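PDB 2GNO: DNA polymerase III, gamma subunit-related protein from Thermotoga maritima, which probably binds DNA and resembles the AAA+ subunits that serve DNA polymerase III in bacterial replication. Local coordinates for residues V52-P57 with I87-E92; E33-L38 with V114-T119. All coordinates share one frame; numbering follows the deposited sequence.

Contact 1: V52-P57 with I87-E92; sequences VLEIDP and IVHDCE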
# COMPACT_ATOMS: atom_id res chain seq x y z
N VAL A 52 11.16 8.74 -16.86
CA VAL A 52 10.86 8.30 -15.49
C VAL A 52 10.81 6.77 -15.38
O VAL A 52 10.06 6.11 -16.11
CB VAL A 52 9.48 8.82 -14.97
CG1 VAL A 52 9.26 8.42 -13.50
CG2 VAL A 52 9.35 10.32 -15.15
N LEU A 53 11.57 6.22 -14.43
CA LEU A 53 11.62 4.78 -14.20
C LEU A 53 11.08 4.49 -12.80
O LEU A 53 11.50 5.10 -11.84
CB LEU A 53 13.06 4.25 -14.28
CG LEU A 53 13.28 2.78 -13.86
CD1 LEU A 53 12.54 1.83 -14.76
CD2 LEU A 53 14.75 2.47 -13.82
N GLU A 54 10.17 3.53 -12.72
CA GLU A 54 9.58 3.11 -11.46
C GLU A 54 10.12 1.73 -11.10
O GLU A 54 10.07 0.82 -11.93
CB GLU A 54 8.07 3.08 -11.58
CG GLU A 54 7.31 2.90 -10.27
CD GLU A 54 5.80 2.89 -10.48
OE1 GLU A 54 5.34 3.02 -11.63
OE2 GLU A 54 5.06 2.74 -9.49
N ILE A 55 10.66 1.60 -9.90
CA ILE A 55 11.18 0.33 -9.38
C ILE A 55 10.25 -0.08 -8.26
O ILE A 55 10.12 0.64 -7.27
CB ILE A 55 12.63 0.44 -8.92
CG1 ILE A 55 13.57 0.67 -10.12
CG2 ILE A 55 13.08 -0.80 -8.17
CD1 ILE A 55 13.73 -0.54 -11.09
N ASP A 56 9.59 -1.23 -8.43
CA ASP A 56 8.65 -1.74 -7.43
C ASP A 56 8.44 -3.27 -7.66
O ASP A 56 7.43 -3.67 -8.22
CB ASP A 56 7.33 -0.99 -7.60
CG ASP A 56 6.32 -1.27 -6.49
OD1 ASP A 56 6.68 -1.69 -5.38
OD2 ASP A 56 5.14 -1.01 -6.73
N PRO A 57 9.41 -4.10 -7.27
CA PRO A 57 9.26 -5.56 -7.49
C PRO A 57 8.05 -6.14 -6.75
O PRO A 57 7.61 -5.56 -5.77
CB PRO A 57 10.55 -6.15 -6.93
CG PRO A 57 11.24 -5.09 -6.22
CD PRO A 57 10.70 -3.77 -6.65
N ILE A 87 11.98 6.40 -9.50
CA ILE A 87 11.14 6.22 -8.33
C ILE A 87 11.35 4.81 -7.78
O ILE A 87 11.21 3.84 -8.51
CB ILE A 87 9.68 6.45 -8.67
CG1 ILE A 87 9.49 7.88 -9.22
CG2 ILE A 87 8.81 6.25 -7.44
CD1 ILE A 87 8.25 8.05 -10.00
N VAL A 88 11.74 4.71 -6.51
CA VAL A 88 11.97 3.40 -5.87
C VAL A 88 10.98 3.35 -4.71
O VAL A 88 11.18 4.03 -3.71
CB VAL A 88 13.38 3.24 -5.34
CG1 VAL A 88 13.59 1.82 -4.76
CG2 VAL A 88 14.39 3.56 -6.45
N HIS A 89 9.94 2.54 -4.84
CA HIS A 89 8.92 2.45 -3.80
C HIS A 89 9.31 1.54 -2.66
O HIS A 89 9.86 0.47 -2.91
CB HIS A 89 7.61 1.93 -4.37
CG HIS A 89 6.97 2.84 -5.38
ND1 HIS A 89 6.61 4.13 -5.09
CD2 HIS A 89 6.49 2.60 -6.62
CE1 HIS A 89 6.02 4.68 -6.13
NE2 HIS A 89 5.92 3.76 -7.07
N ASP A 90 9.05 1.95 -1.42
CA ASP A 90 9.38 1.11 -0.24
C ASP A 90 10.83 0.61 -0.28
O ASP A 90 11.10 -0.60 -0.18
CB ASP A 90 8.33 -0.00 -0.14
CG ASP A 90 6.95 0.54 0.23
OD1 ASP A 90 6.86 1.36 1.17
OD2 ASP A 90 5.94 0.11 -0.36
N CYS A 91 11.75 1.58 -0.34
CA CYS A 91 13.19 1.34 -0.48
C CYS A 91 13.96 0.61 0.62
O CYS A 91 15.11 0.20 0.40
CB CYS A 91 13.91 2.64 -0.83
SG CYS A 91 13.77 3.77 0.50
N GLU A 92 13.33 0.43 1.79
CA GLU A 92 13.93 -0.34 2.90
C GLU A 92 14.11 -1.81 2.48
O GLU A 92 14.87 -2.55 3.11
CB GLU A 92 13.12 -0.27 4.20
CG GLU A 92 11.72 -0.97 4.26
CD GLU A 92 10.61 -0.31 3.48
OE1 GLU A 92 10.82 0.74 2.83
OE2 GLU A 92 9.48 -0.86 3.54
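The carbonyl oxygen Ile87 O is gripped twice from strand 52-55: Ile55 N donates to it at 2.7 Å, and Glu54 CA, 3.4 Å from the same Ile87 O, adds a CH...O contact. Ile87 N donates to Leu53 O, also at 2.7 Å, and His89 N to Ile55 O at 3.1 Å, so the parallel ladder runs one rung beyond the end of strand 84-88. From that last rung the imidazole turns back over the sheet face. His89 NE2 donates to Glu54 OE2 across 2.8 Å, a bent bond (136° at the hydrogen) that lies in the ring plane but meets the carboxylate on its anti side, 28° out of its plane. Glu54 reaches this far because CG is anti to the backbone N (chi1 -170°) and the chain beyond stays extended. Asp56 CB abuts the ring edge at CD2, while its carboxylate turns to Arg93 and Arg32; Ile87 CG2 lies over one ring face, toward the rim. Because Asn118 ND2 bonds to ND1, both ring nitrogens are engaged. An alanine in place of His89 would probably leave the Glu54 carboxylate without its mate and open a gap beside Asp56. On the ring's side of the sheet, Val52 CG1 touches Ile87 CD1 at 3.7 Å. Ile55 and Val88 meet on the other side, against Ile70 of helix 64-74, which completes the beta-alpha-beta crossover between the two strands; the Glu54-Ile87 side faces helix 30-43, and strand 113-119 flanks 84-88 on the sheet's inner side.

Contact 2: E33-L38 with V114-T119; sequences EVSLEL and VIVLNT
Ser35 is the tight point where helix 30-43 settles on strand 113-119. Its small side chain points at the strand and fits between two residues of one strand face: OG lies 3.7 Å from Val116 CG1, and Ser35 CB comes within 3.4 Å of Asn118 ND2. Asn118 ND2 donates to Ser35 OG at 3.0 Å through a bent bond, the hydroxyl tilted 28° out of the amide plane. The asparagine CG sits between its own backbone N and carbonyl carbon (chi1 65°), which turns the amide back toward the serine. Ser35 OG also bonds to Pro31 O one turn back, and the amide has His89 ND1 and Asp90 N as further partners, so these buried polar groups are well satisfied. One turn on, the fit is looser: Leu38 CD2 only brushes Val116 CG2 at 4.1 Å, and the leucine packs as well on Leu9 and Ile13 of helix 5-14. The solvent side is the far flank of the helix, where Glu37 is exposed. With axes 8.8 Å apart and running nearly antiparallel (165°), the two segments form part of the helix-on-sheet packing of the P-loop NTPase-like domain. Ile23 of strand 19-24 and Ile87 of strand 84-88 both touch Ser35, so the helix straddles the middle strand and its two neighbours.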
# COMPACT_ATOMS: atom_id res chain seq x y z
N GLU A 33 2.42 7.87 -3.75
CA GLU A 33 1.66 8.78 -4.64
C GLU A 33 2.29 10.15 -4.80
O GLU A 33 2.22 10.74 -5.88
CB GLU A 33 0.22 8.90 -4.19
CG GLU A 33 -0.54 7.59 -4.30
CD GLU A 33 -0.61 7.08 -5.71
OE1 GLU A 33 -0.89 7.86 -6.64
OE2 GLU A 33 -0.40 5.88 -5.89
N VAL A 34 2.89 10.66 -3.74
CA VAL A 34 3.64 11.91 -3.84
C VAL A 34 4.83 11.71 -4.81
O VAL A 34 5.09 12.57 -5.67
CB VAL A 34 4.14 12.39 -2.45
CG1 VAL A 34 5.13 13.55 -2.60
CG2 VAL A 34 2.94 12.81 -1.58
N SER A 35 5.52 10.58 -4.67
CA SER A 35 6.65 10.20 -5.51
C SER A 35 6.27 10.11 -6.98
O SER A 35 6.97 10.65 -7.83
CB SER A 35 7.27 8.85 -5.07
OG SER A 35 7.66 8.89 -3.70
N LEU A 36 5.16 9.43 -7.26
CA LEU A 36 4.63 9.27 -8.62
C LEU A 36 4.18 10.53 -9.32
O LEU A 36 4.33 10.67 -10.53
CB LEU A 36 3.49 8.25 -8.62
CG LEU A 36 3.92 6.81 -8.45
CD1 LEU A 36 2.74 5.92 -8.11
CD2 LEU A 36 4.64 6.31 -9.68
N GLU A 37 3.58 11.44 -8.58
CA GLU A 37 3.12 12.71 -9.12
C GLU A 37 4.22 13.77 -9.16
O GLU A 37 4.08 14.77 -9.81
CB GLU A 37 1.95 13.22 -8.26
CG GLU A 37 0.69 12.37 -8.36
CD GLU A 37 0.07 12.39 -9.75
OE1 GLU A 37 0.27 13.38 -10.48
OE2 GLU A 37 -0.63 11.41 -10.11
N LEU A 38 5.35 13.53 -8.51
CA LEU A 38 6.41 14.53 -8.45
C LEU A 38 7.01 14.98 -9.77
O LEU A 38 7.13 16.17 -9.99
CB LEU A 38 7.52 14.11 -7.47
CG LEU A 38 8.64 15.10 -7.16
CD1 LEU A 38 8.05 16.38 -6.64
CD2 LEU A 38 9.56 14.53 -6.12
N VAL A 114 17.12 12.91 -10.79
CA VAL A 114 16.40 13.07 -9.53
C VAL A 114 16.04 11.66 -9.12
O VAL A 114 15.35 10.99 -9.87
CB VAL A 114 15.14 13.90 -9.66
CG1 VAL A 114 14.43 14.00 -8.30
CG2 VAL A 114 15.48 15.29 -10.21
N ILE A 115 16.54 11.20 -7.98
CA ILE A 115 16.22 9.85 -7.51
C ILE A 115 15.23 10.07 -6.39
O ILE A 115 15.53 10.82 -5.44
CB ILE A 115 17.45 9.07 -7.04
CG1 ILE A 115 18.48 8.96 -8.19
CG2 ILE A 115 17.00 7.69 -6.55
CD1 ILE A 115 19.81 8.27 -7.78
N VAL A 116 14.05 9.46 -6.51
CA VAL A 116 12.98 9.60 -5.53
C VAL A 116 12.71 8.25 -4.88
O VAL A 116 12.03 7.41 -5.43
CB VAL A 116 11.67 10.11 -6.18
CG1 VAL A 116 10.65 10.52 -5.08
CG2 VAL A 116 11.98 11.31 -7.08
N LEU A 117 13.26 8.06 -3.69
CA LEU A 117 13.06 6.86 -2.94
C LEU A 117 11.90 7.16 -2.00
O LEU A 117 11.63 8.33 -1.70
CB LEU A 117 14.29 6.58 -2.07
CG LEU A 117 15.68 6.48 -2.72
CD1 LEU A 117 16.72 6.12 -1.67
CD2 LEU A 117 15.69 5.47 -3.76
N ASN A 118 11.18 6.13 -1.58
CA ASN A 118 10.11 6.33 -0.59
C ASN A 118 10.03 5.16 0.37
O ASN A 118 10.36 4.01 0.04
CB ASN A 118 8.75 6.73 -1.20
CG ASN A 118 8.13 5.67 -2.07
OD1 ASN A 118 7.73 4.63 -1.58
ND2 ASN A 118 7.96 5.97 -3.35
N THR A 119 9.62 5.47 1.59
CA THR A 119 9.51 4.49 2.66
C THR A 119 8.73 5.11 3.80
O THR A 119 8.53 6.32 3.85
CB THR A 119 10.91 4.09 3.23
OG1 THR A 119 10.78 3.01 4.16
CG2 THR A 119 11.60 5.28 3.95

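In the fold
From the N terminus the chain passes through helix 5-14 and strand 19-24 into helix 30-43, the first half of contact 2. Strand 52-55 follows at the sheet edge, and the crossover through helix 64-74 brings back strand 84-88, closing the shorter loop as contact 1. Only when strand 113-119 enters between 84-88 and 19-24 does contact 2 close, so its longer loop encloses the whole of contact 1. Both reach the same parallel sheet, contact 1 within it and contact 2 from the helix on its face, with centres about 8 Å apart. Probable hydrogen bonds, Cys91 N to Asn118 O and Glu92 OE1 with Thr119 OG1, tie 87-92 to strand 113-119, while Leu36 packs on Glu54, tying helix to edge strand.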